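Glycosyltransferase (Streptomyces viridochromogenes, PDB 2IUY) probably transfers a sugar from a nucleotide donor with retention of configuration, as a GT-B-fold enzyme of family GT4 involved in avilamycin A biosynthesis. Local coordinates at residues 163-177 and 189-202. Sequence-based numbering, arbitrary orientation.
Sequences DFLLFMGRVSPHKGA and RRLVLAGPAWEPEY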
ATOM      1  N   ASP A 163       2.227  22.770   8.970  1.00 19.06           N
ATOM      2  CA  ASP A 163       0.858  23.223   8.735  1.00 18.77           C
ATOM      3  C   ASP A 163       0.326  22.699   7.440  1.00 17.05           C
ATOM      4  O   ASP A 163      -0.854  22.864   7.162  1.00 16.98           O
ATOM      5  CB  ASP A 163       0.778  24.749   8.762  1.00 20.39           C
ATOM      6  CG  ASP A 163       0.681  25.299  10.193  1.00 24.67           C
ATOM      7  OD1 ASP A 163      -0.146  24.759  10.987  1.00 30.18           O
ATOM      8  OD2 ASP A 163       1.416  26.269  10.515  1.00 29.61           O
ATOM      9  N   PHE A 164       1.199  22.063   6.654  1.00 15.65           N
ATOM     10  CA  PHE A 164       0.841  21.605   5.299  1.00 14.50           C
ATOM     11  C   PHE A 164      -0.013  20.319   5.355  1.00 13.34           C
ATOM     12  O   PHE A 164       0.180  19.492   6.260  1.00 12.02           O
ATOM     13  CB  PHE A 164       2.089  21.459   4.412  1.00 14.69           C
ATOM     14  CG  PHE A 164       3.016  20.283   4.788  1.00 17.51           C
ATOM     15  CD1 PHE A 164       2.767  18.972   4.322  1.00 16.33           C
ATOM     16  CD2 PHE A 164       4.143  20.498   5.588  1.00 20.54           C
ATOM     17  CE1 PHE A 164       3.608  17.920   4.653  1.00 19.39           C
ATOM     18  CE2 PHE A 164       4.972  19.444   5.937  1.00 19.40           C
ATOM     19  CZ  PHE A 164       4.702  18.149   5.480  1.00 19.55           C
ATOM     20  N   LEU A 165      -0.957  20.180   4.411  1.00 12.11           N
ATOM     21  CA  LEU A 165      -1.642  18.879   4.143  1.00 10.87           C
ATOM     22  C   LEU A 165      -0.781  18.085   3.140  1.00 10.20           C
ATOM     23  O   LEU A 165       0.130  18.659   2.543  1.00 10.65           O
ATOM     24  CB  LEU A 165      -3.063  19.076   3.645  1.00  9.06           C
ATOM     25  CG  LEU A 165      -3.981  19.946   4.540  1.00  9.52           C
ATOM     26  CD1 LEU A 165      -5.457  20.037   4.021  1.00  6.07           C
ATOM     27  CD2 LEU A 165      -3.949  19.477   5.994  1.00  8.37           C
ATOM     28  N   LEU A 166      -0.991  16.785   3.011  1.00  8.85           N
ATOM     29  CA  LEU A 166      -0.036  15.986   2.245  1.00  9.02           C
ATOM     30  C   LEU A 166      -0.757  15.009   1.352  1.00  8.62           C
ATOM     31  O   LEU A 166      -1.608  14.260   1.829  1.00  7.57           O
ATOM     32  CB  LEU A 166       0.931  15.205   3.140  1.00  9.02           C
ATOM     33  CG  LEU A 166       1.881  14.232   2.417  1.00  9.35           C
ATOM     34  CD1 LEU A 166       2.945  14.958   1.584  1.00  9.11           C
ATOM     35  CD2 LEU A 166       2.588  13.308   3.438  1.00  9.06           C
ATOM     36  N   PHE A 167      -0.408  15.031   0.058  1.00  6.96           N
ATOM     37  CA  PHE A 167      -0.894  14.028  -0.842  1.00  8.59           C
ATOM     38  C   PHE A 167       0.326  13.209  -1.264  1.00  9.31           C
ATOM     39  O   PHE A 167       1.314  13.772  -1.700  1.00  7.35           O
ATOM     40  CB  PHE A 167      -1.610  14.669  -2.053  1.00  7.83           C
ATOM     41  CG  PHE A 167      -1.961  13.692  -3.121  1.00  9.47           C
ATOM     42  CD1 PHE A 167      -3.257  13.161  -3.206  1.00 11.03           C
ATOM     43  CD2 PHE A 167      -0.990  13.285  -4.066  1.00 10.89           C
ATOM     44  CE1 PHE A 167      -3.577  12.209  -4.226  1.00  9.42           C
ATOM     45  CE2 PHE A 167      -1.305  12.352  -5.067  1.00 11.32           C
ATOM     46  CZ  PHE A 167      -2.619  11.825  -5.134  1.00  8.65           C
HETATM   47  N   MSE A 168       0.244  11.889  -1.124  1.00 10.52           N
HETATM   48  CA  MSE A 168       1.374  11.042  -1.421  1.00 14.07           C
HETATM   49  C   MSE A 168       0.960   9.854  -2.274  1.00 13.95           C
HETATM   50  O   MSE A 168       0.340   8.890  -1.781  1.00 15.13           O
HETATM   51  CB  MSE A 168       2.093  10.598  -0.122  1.00 12.91           C
HETATM   52  CG  MSE A 168       3.299   9.751  -0.455  1.00 17.41           C
HETATM   53 SE   MSE A 168       4.362   9.372   1.073  1.00 24.84          SE
HETATM   54  CE  MSE A 168       5.317  11.071   1.156  1.00 16.51           C
ATOM     55  N   GLY A 169       1.262   9.942  -3.563  1.00 13.81           N
ATOM     56  CA  GLY A 169       0.988   8.887  -4.519  1.00 14.06           C
ATOM     57  C   GLY A 169       1.185   9.419  -5.940  1.00 14.00           C
ATOM     58  O   GLY A 169       1.685  10.529  -6.141  1.00 12.47           O
ATOM     59  N   ARG A 170       0.769   8.643  -6.924  1.00 13.85           N
ATOM     60  CA  ARG A 170       0.820   9.118  -8.318  1.00 15.51           C
ATOM     61  C   ARG A 170      -0.214  10.226  -8.544  1.00 12.23           C
ATOM     62  O   ARG A 170      -1.358  10.116  -8.109  1.00 10.49           O
ATOM     63  CB  ARG A 170       0.616   7.964  -9.296  1.00 14.45           C
ATOM     64  CG  ARG A 170       1.892   7.099  -9.497  1.00 20.29           C
ATOM     65  CD  ARG A 170       1.609   5.983 -10.561  1.00 21.81           C
ATOM     66  NE  ARG A 170       0.372   5.320 -10.144  1.00 32.02           N
ATOM     67  CZ  ARG A 170      -0.837   5.542 -10.663  1.00 35.51           C
ATOM     68  NH1 ARG A 170      -0.994   6.352 -11.726  1.00 32.08           N
ATOM     69  NH2 ARG A 170      -1.884   4.895 -10.127  1.00 36.72           N
ATOM     70  N   VAL A 171       0.214  11.303  -9.191  1.00 11.52           N
ATOM     71  CA  VAL A 171      -0.677  12.427  -9.477  1.00 11.00           C
ATOM     72  C   VAL A 171      -1.477  12.048 -10.723  1.00 11.50           C
ATOM     73  O   VAL A 171      -1.075  12.355 -11.843  1.00 11.86           O
ATOM     74  CB  VAL A 171       0.132  13.745  -9.676  1.00 10.96           C
ATOM     75  CG1 VAL A 171      -0.803  14.938 -10.063  1.00  8.19           C
ATOM     76  CG2 VAL A 171       1.031  14.059  -8.404  1.00  9.62           C
ATOM     77  N   SER A 172      -2.583  11.338 -10.497  1.00 11.96           N
ATOM     78  CA  SER A 172      -3.454  10.758 -11.531  1.00 11.58           C
ATOM     79  C   SER A 172      -4.866  10.968 -11.092  1.00  9.02           C
ATOM     80  O   SER A 172      -5.097  11.069  -9.912  1.00  7.60           O
ATOM     81  CB  SER A 172      -3.287   9.259 -11.606  1.00 12.39           C
ATOM     82  OG  SER A 172      -2.013   8.965 -12.121  1.00 19.09           O
ATOM     83  N   PRO A 173      -5.807  11.086 -12.047  1.00  8.91           N
ATOM     84  CA  PRO A 173      -7.192  11.429 -11.724  1.00  7.83           C
ATOM     85  C   PRO A 173      -7.906  10.471 -10.747  1.00  9.51           C
ATOM     86  O   PRO A 173      -8.605  10.940  -9.835  1.00  9.08           O
ATOM     87  CB  PRO A 173      -7.880  11.437 -13.108  1.00  7.84           C
ATOM     88  CG  PRO A 173      -6.833  11.906 -14.034  1.00  5.96           C
ATOM     89  CD  PRO A 173      -5.597  11.076 -13.514  1.00  8.34           C
ATOM     90  N   HIS A 174      -7.738   9.154 -10.921  1.00  9.02           N
ATOM     91  CA  HIS A 174      -8.398   8.209 -10.032  1.00  9.35           C
ATOM     92  C   HIS A 174      -7.838   8.266  -8.578  1.00  9.72           C
ATOM     93  O   HIS A 174      -8.500   7.754  -7.637  1.00  9.18           O
ATOM     94  CB  HIS A 174      -8.303   6.776 -10.587  1.00  9.60           C
ATOM     95  CG  HIS A 174      -6.900   6.260 -10.652  1.00  9.06           C
ATOM     96  ND1 HIS A 174      -6.019   6.640 -11.640  1.00 11.93           N
ATOM     97  CD2 HIS A 174      -6.210   5.429  -9.841  1.00  9.63           C
ATOM     98  CE1 HIS A 174      -4.851   6.050 -11.450  1.00 12.79           C
ATOM     99  NE2 HIS A 174      -4.937   5.319 -10.355  1.00 10.72           N
ATOM    100  N   LYS A 175      -6.648   8.872  -8.400  1.00  9.22           N
ATOM    101  CA  LYS A 175      -6.052   9.031  -7.063  1.00  9.48           C
ATOM    102  C   LYS A 175      -6.518  10.320  -6.378  1.00  8.42           C
ATOM    103  O   LYS A 175      -6.335  10.487  -5.174  1.00  7.69           O
ATOM    104  CB  LYS A 175      -4.516   8.980  -7.080  1.00  9.96           C
ATOM    105  CG  LYS A 175      -3.943   7.644  -7.552  1.00 10.95           C
ATOM    106  CD  LYS A 175      -4.506   6.457  -6.737  1.00 11.95           C
ATOM    107  CE  LYS A 175      -3.994   6.472  -5.309  1.00  8.12           C
ATOM    108  NZ  LYS A 175      -4.071   5.099  -4.672  1.00 13.91           N
ATOM    109  N   GLY A 176      -7.157  11.205  -7.143  1.00  7.80           N
ATOM    110  CA  GLY A 176      -7.849  12.353  -6.576  1.00  7.17           C
ATOM    111  C   GLY A 176      -6.901  13.466  -6.132  1.00  7.56           C
ATOM    112  O   GLY A 176      -7.199  14.170  -5.170  1.00  8.30           O
ATOM    113  N   ALA A 177      -5.790  13.645  -6.836  1.00  7.30           N
ATOM    114  CA  ALA A 177      -4.858  14.757  -6.551  1.00  8.55           C
ATOM    115  C   ALA A 177      -5.574  16.108  -6.639  1.00  9.04           C
ATOM    116  O   ALA A 177      -5.353  17.014  -5.810  1.00  9.98           O
ATOM    117  CB  ALA A 177      -3.622  14.716  -7.493  1.00  6.48           C
ATOM    118  N   ARG A 189      -5.260  25.776   3.357  1.00 17.28           N
ATOM    119  CA  ARG A 189      -3.965  25.151   3.586  1.00 16.50           C
ATOM    120  C   ARG A 189      -3.147  24.892   2.353  1.00 16.34           C
ATOM    121  O   ARG A 189      -3.660  24.844   1.238  1.00 16.12           O
ATOM    122  CB  ARG A 189      -4.090  23.874   4.398  1.00 17.71           C
ATOM    123  CG  ARG A 189      -4.801  24.051   5.684  1.00 18.41           C
ATOM    124  CD  ARG A 189      -4.023  23.475   6.787  1.00 20.41           C
ATOM    125  NE  ARG A 189      -4.670  23.788   8.055  1.00 23.06           N
ATOM    126  CZ  ARG A 189      -4.044  23.811   9.221  1.00 22.63           C
ATOM    127  NH1 ARG A 189      -2.746  23.536   9.272  1.00 22.21           N
ATOM    128  NH2 ARG A 189      -4.717  24.116  10.328  1.00 20.77           N
ATOM    129  N   ARG A 190      -1.847  24.719   2.581  1.00 15.64           N
ATOM    130  CA  ARG A 190      -0.951  24.209   1.564  1.00 15.82           C
ATOM    131  C   ARG A 190      -1.115  22.679   1.430  1.00 14.36           C
ATOM    132  O   ARG A 190      -1.473  21.996   2.375  1.00 14.41           O
ATOM    133  CB  ARG A 190       0.484  24.628   1.887  1.00 16.80           C
ATOM    134  CG  ARG A 190       0.614  26.148   2.012  1.00 22.03           C
ATOM    135  CD  ARG A 190       0.143  26.881   0.704  1.00 30.81           C
ATOM    136  NE  ARG A 190      -0.274  28.261   0.989  1.00 37.80           N
ATOM    137  CZ  ARG A 190      -1.539  28.703   1.033  1.00 41.07           C
ATOM    138  NH1 ARG A 190      -2.561  27.895   0.779  1.00 41.09           N
ATOM    139  NH2 ARG A 190      -1.788  29.982   1.322  1.00 41.21           N
ATOM    140  N   LEU A 191      -0.945  22.196   0.211  1.00 13.80           N
ATOM    141  CA  LEU A 191      -0.917  20.804  -0.118  1.00 11.77           C
ATOM    142  C   LEU A 191       0.409  20.503  -0.828  1.00 11.46           C
ATOM    143  O   LEU A 191       0.645  20.939  -1.970  1.00  9.60           O
ATOM    144  CB  LEU A 191      -2.089  20.434  -1.026  1.00 11.67           C
ATOM    145  CG  LEU A 191      -2.107  18.965  -1.486  1.00 11.75           C
ATOM    146  CD1 LEU A 191      -2.516  18.056  -0.349  1.00  8.15           C
ATOM    147  CD2 LEU A 191      -3.046  18.802  -2.688  1.00 10.33           C
ATOM    148  N   VAL A 192       1.255  19.738  -0.132  1.00 10.19           N
ATOM    149  CA  VAL A 192       2.390  19.085  -0.760  1.00 10.32           C
ATOM    150  C   VAL A 192       1.933  17.882  -1.595  1.00 10.56           C
ATOM    151  O   VAL A 192       1.223  16.990  -1.108  1.00 10.12           O
ATOM    152  CB  VAL A 192       3.431  18.689   0.304  1.00 10.92           C
ATOM    153  CG1 VAL A 192       4.577  17.938  -0.317  1.00 10.40           C
ATOM    154  CG2 VAL A 192       3.941  19.945   0.978  1.00 11.08           C
ATOM    155  N   LEU A 193       2.283  17.921  -2.875  1.00 11.37           N
ATOM    156  CA  LEU A 193       2.016  16.847  -3.791  1.00 12.59           C
ATOM    157  C   LEU A 193       3.292  16.064  -3.968  1.00 13.14           C
ATOM    158  O   LEU A 193       4.166  16.446  -4.779  1.00 12.48           O
ATOM    159  CB  LEU A 193       1.565  17.369  -5.150  1.00 13.59           C
ATOM    160  CG  LEU A 193       0.134  17.776  -5.418  1.00 14.28           C
ATOM    161  CD1 LEU A 193       0.128  18.336  -6.835  1.00 15.03           C
ATOM    162  CD2 LEU A 193      -0.721  16.564  -5.394  1.00 15.14           C
ATOM    163  N   ALA A 194       3.396  14.991  -3.184  1.00 12.85           N
ATOM    164  CA  ALA A 194       4.567  14.138  -3.162  1.00 14.25           C
ATOM    165  C   ALA A 194       4.348  12.783  -3.874  1.00 15.54           C
ATOM    166  O   ALA A 194       3.844  11.812  -3.292  1.00 18.13           O
ATOM    167  CB  ALA A 194       5.020  13.918  -1.739  1.00 13.50           C
ATOM    168  N   GLY A 195       4.787  12.710  -5.116  1.00 15.28           N
ATOM    169  CA  GLY A 195       4.763  11.481  -5.887  1.00 14.45           C
ATOM    170  C   GLY A 195       4.972  11.833  -7.346  1.00 14.40           C
ATOM    171  O   GLY A 195       5.049  13.033  -7.688  1.00 13.26           O
ATOM    172  N   PRO A 196       5.066  10.793  -8.213  1.00 14.58           N
ATOM    173  CA  PRO A 196       5.284  11.027  -9.621  1.00 14.91           C
ATOM    174  C   PRO A 196       4.074  11.695 -10.288  1.00 14.90           C
ATOM    175  O   PRO A 196       2.947  11.235 -10.158  1.00 15.09           O
ATOM    176  CB  PRO A 196       5.557   9.630 -10.188  1.00 13.84           C
ATOM    177  CG  PRO A 196       4.937   8.691  -9.252  1.00 15.23           C
ATOM    178  CD  PRO A 196       4.973   9.353  -7.893  1.00 14.73           C
ATOM    179  N   ALA A 197       4.339  12.797 -10.978  1.00 15.65           N
ATOM    180  CA  ALA A 197       3.308  13.564 -11.685  1.00 17.00           C
ATOM    181  C   ALA A 197       3.661  13.434 -13.152  1.00 17.56           C
ATOM    182  O   ALA A 197       4.304  14.316 -13.719  1.00 18.40           O
ATOM    183  CB  ALA A 197       3.332  15.043 -11.264  1.00 15.67           C
ATOM    184  N   TRP A 198       3.265  12.322 -13.743  1.00 17.85           N
ATOM    185  CA  TRP A 198       3.651  11.998 -15.109  1.00 18.52           C
ATOM    186  C   TRP A 198       2.567  12.361 -16.151  1.00 18.22           C
ATOM    187  O   TRP A 198       2.816  12.224 -17.355  1.00 19.73           O
ATOM    188  CB  TRP A 198       3.938  10.492 -15.205  1.00 19.56           C
ATOM    189  CG  TRP A 198       5.148  10.012 -14.393  1.00 19.81           C
ATOM    190  CD1 TRP A 198       6.026  10.789 -13.684  1.00 20.27           C
ATOM    191  CD2 TRP A 198       5.626   8.662 -14.291  1.00 19.91           C
ATOM    192  NE1 TRP A 198       7.008   9.998 -13.132  1.00 22.90           N
ATOM    193  CE2 TRP A 198       6.787   8.689 -13.481  1.00 21.08           C
ATOM    194  CE3 TRP A 198       5.174   7.429 -14.792  1.00 20.46           C
ATOM    195  CZ2 TRP A 198       7.506   7.524 -13.136  1.00 21.79           C
ATOM    196  CZ3 TRP A 198       5.908   6.258 -14.472  1.00 21.82           C
ATOM    197  CH2 TRP A 198       7.061   6.325 -13.645  1.00 21.25           C
ATOM    198  N   GLU A 199       1.381  12.779 -15.690  1.00 15.62           N
ATOM    199  CA  GLU A 199       0.243  13.099 -16.569  1.00 14.98           C
ATOM    200  C   GLU A 199       0.134  14.604 -16.672  1.00 14.61           C
ATOM    201  O   GLU A 199      -0.434  15.228 -15.783  1.00 13.33           O
ATOM    202  CB  GLU A 199      -1.039  12.480 -16.030  1.00 13.78           C
ATOM    203  CG  GLU A 199      -0.888  10.967 -16.026  1.00 17.33           C
ATOM    204  CD  GLU A 199      -2.051  10.194 -15.436  1.00 17.77           C
ATOM    205  OE1 GLU A 199      -3.238  10.541 -15.657  1.00 15.14           O
ATOM    206  OE2 GLU A 199      -1.739   9.188 -14.767  1.00 21.72           O
ATOM    207  N   PRO A 200       0.733  15.188 -17.742  1.00 15.60           N
ATOM    208  CA  PRO A 200       1.033  16.629 -17.820  1.00 15.32           C
ATOM    209  C   PRO A 200      -0.217  17.475 -17.890  1.00 14.49           C
ATOM    210  O   PRO A 200      -0.253  18.503 -17.214  1.00 13.21           O
ATOM    211  CB  PRO A 200       1.826  16.787 -19.132  1.00 15.93           C
ATOM    212  CG  PRO A 200       2.159  15.393 -19.582  1.00 17.19           C
ATOM    213  CD  PRO A 200       1.135  14.477 -18.975  1.00 15.28           C
ATOM    214  N   GLU A 201      -1.231  17.047 -18.671  1.00 13.67           N
ATOM    215  CA  GLU A 201      -2.492  17.826 -18.783  1.00 13.64           C
ATOM    216  C   GLU A 201      -3.221  17.859 -17.423  1.00 13.19           C
ATOM    217  O   GLU A 201      -3.747  18.905 -16.992  1.00 11.82           O
ATOM    218  CB  GLU A 201      -3.426  17.256 -19.870  1.00 14.03           C
ATOM    219  CG  GLU A 201      -2.849  17.246 -21.284  1.00 19.21           C
ATOM    220  CD  GLU A 201      -1.982  16.019 -21.599  1.00 26.35           C
ATOM    221  OE1 GLU A 201      -1.741  15.159 -20.701  1.00 27.20           O
ATOM    222  OE2 GLU A 201      -1.526  15.914 -22.769  1.00 29.00           O
ATOM    223  N   TYR A 202      -3.275  16.689 -16.765  1.00 13.28           N
ATOM    224  CA  TYR A 202      -3.827  16.612 -15.396  1.00 13.21           C
ATOM    225  C   TYR A 202      -3.060  17.522 -14.409  1.00 12.61           C
ATOM    226  O   TYR A 202      -3.669  18.353 -13.742  1.00 11.75           O
ATOM    227  CB  TYR A 202      -3.856  15.159 -14.878  1.00 12.96           C
ATOM    228  CG  TYR A 202      -4.589  14.996 -13.531  1.00 12.02           C
ATOM    229  CD1 TYR A 202      -5.914  15.429 -13.372  1.00 10.22           C
ATOM    230  CD2 TYR A 202      -3.957  14.408 -12.444  1.00 11.55           C
ATOM    231  CE1 TYR A 202      -6.610  15.270 -12.153  1.00  8.30           C
ATOM    232  CE2 TYR A 202      -4.628  14.249 -11.212  1.00 10.08           C
ATOM    233  CZ  TYR A 202      -5.950  14.693 -11.082  1.00 11.40           C
ATOM    234  OH  TYR A 202      -6.608  14.542  -9.880  1.00 10.73           O
TER
HETATM  235  O   HOH W   1      -0.838  25.032   5.468  1.00 20.93           O
HETATM  236  O   HOH W   2       0.493  14.189 -13.366  1.00  8.22           O
HETATM  237  O   HOH W   3       1.156  10.502 -12.578  1.00 19.73           O
HETATM  238  O   HOH W   4      -8.938  13.795 -10.064  1.00 10.83           O
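Over one face of the Y202 ring sits P173, whose compact apolar ring suits a CH-pi contact, CG 3.8 Å from the ring centroid, while V171 O lies at the ring edge. A177, small enough to bring its CA close, rests over one face of the F167 ring, off-centre, with R170 O and K175 O at that ring's edge; L193 CD2 reaches F167 CD2 obliquely at 3.5 Å. F167 lies in, and Y202 just after, a beta-alpha-beta unit of the Rossmann-like C-terminal domain of the GT-B fold: strands 165-168 and 191-194 run parallel, joined by helix 177-187. Leucine and phenylalanine suit the face carrying L165, F167, L191 and L193, because that helix packs there through A180 and A184. F167 N donates to V192 O almost straight (173°), and F167 O accepts from A194 N, fixing the register. Beyond the strands, V171 N binds P196 O at 2.9 Å. Branched V171 serves two neighbours: CG1, anti to the backbone N (chi1 177°), meets Y202 CD2, and CG2 meets A197 CB. The tyrosine hydroxyl bonds to L178 N, and water joins it to P173 O. K175, seen to bind UDP, lies in the 3-10 turn 173-175 ahead of helix 177-187; R170 reaches the UDP-binding Y29 through NE while its NH2 donates to H174 NE2. At the strands' other end, R189 NH1 donates to D163 O at 2.9 Å, in the guanidinium plane, and makes a weaker salt bridge with D163 OD1, one nitrogen serving carbonyl and carboxylate. S172 OG donates to E199 OE2 at 2.7 Å, approaching from above the carboxylate plane.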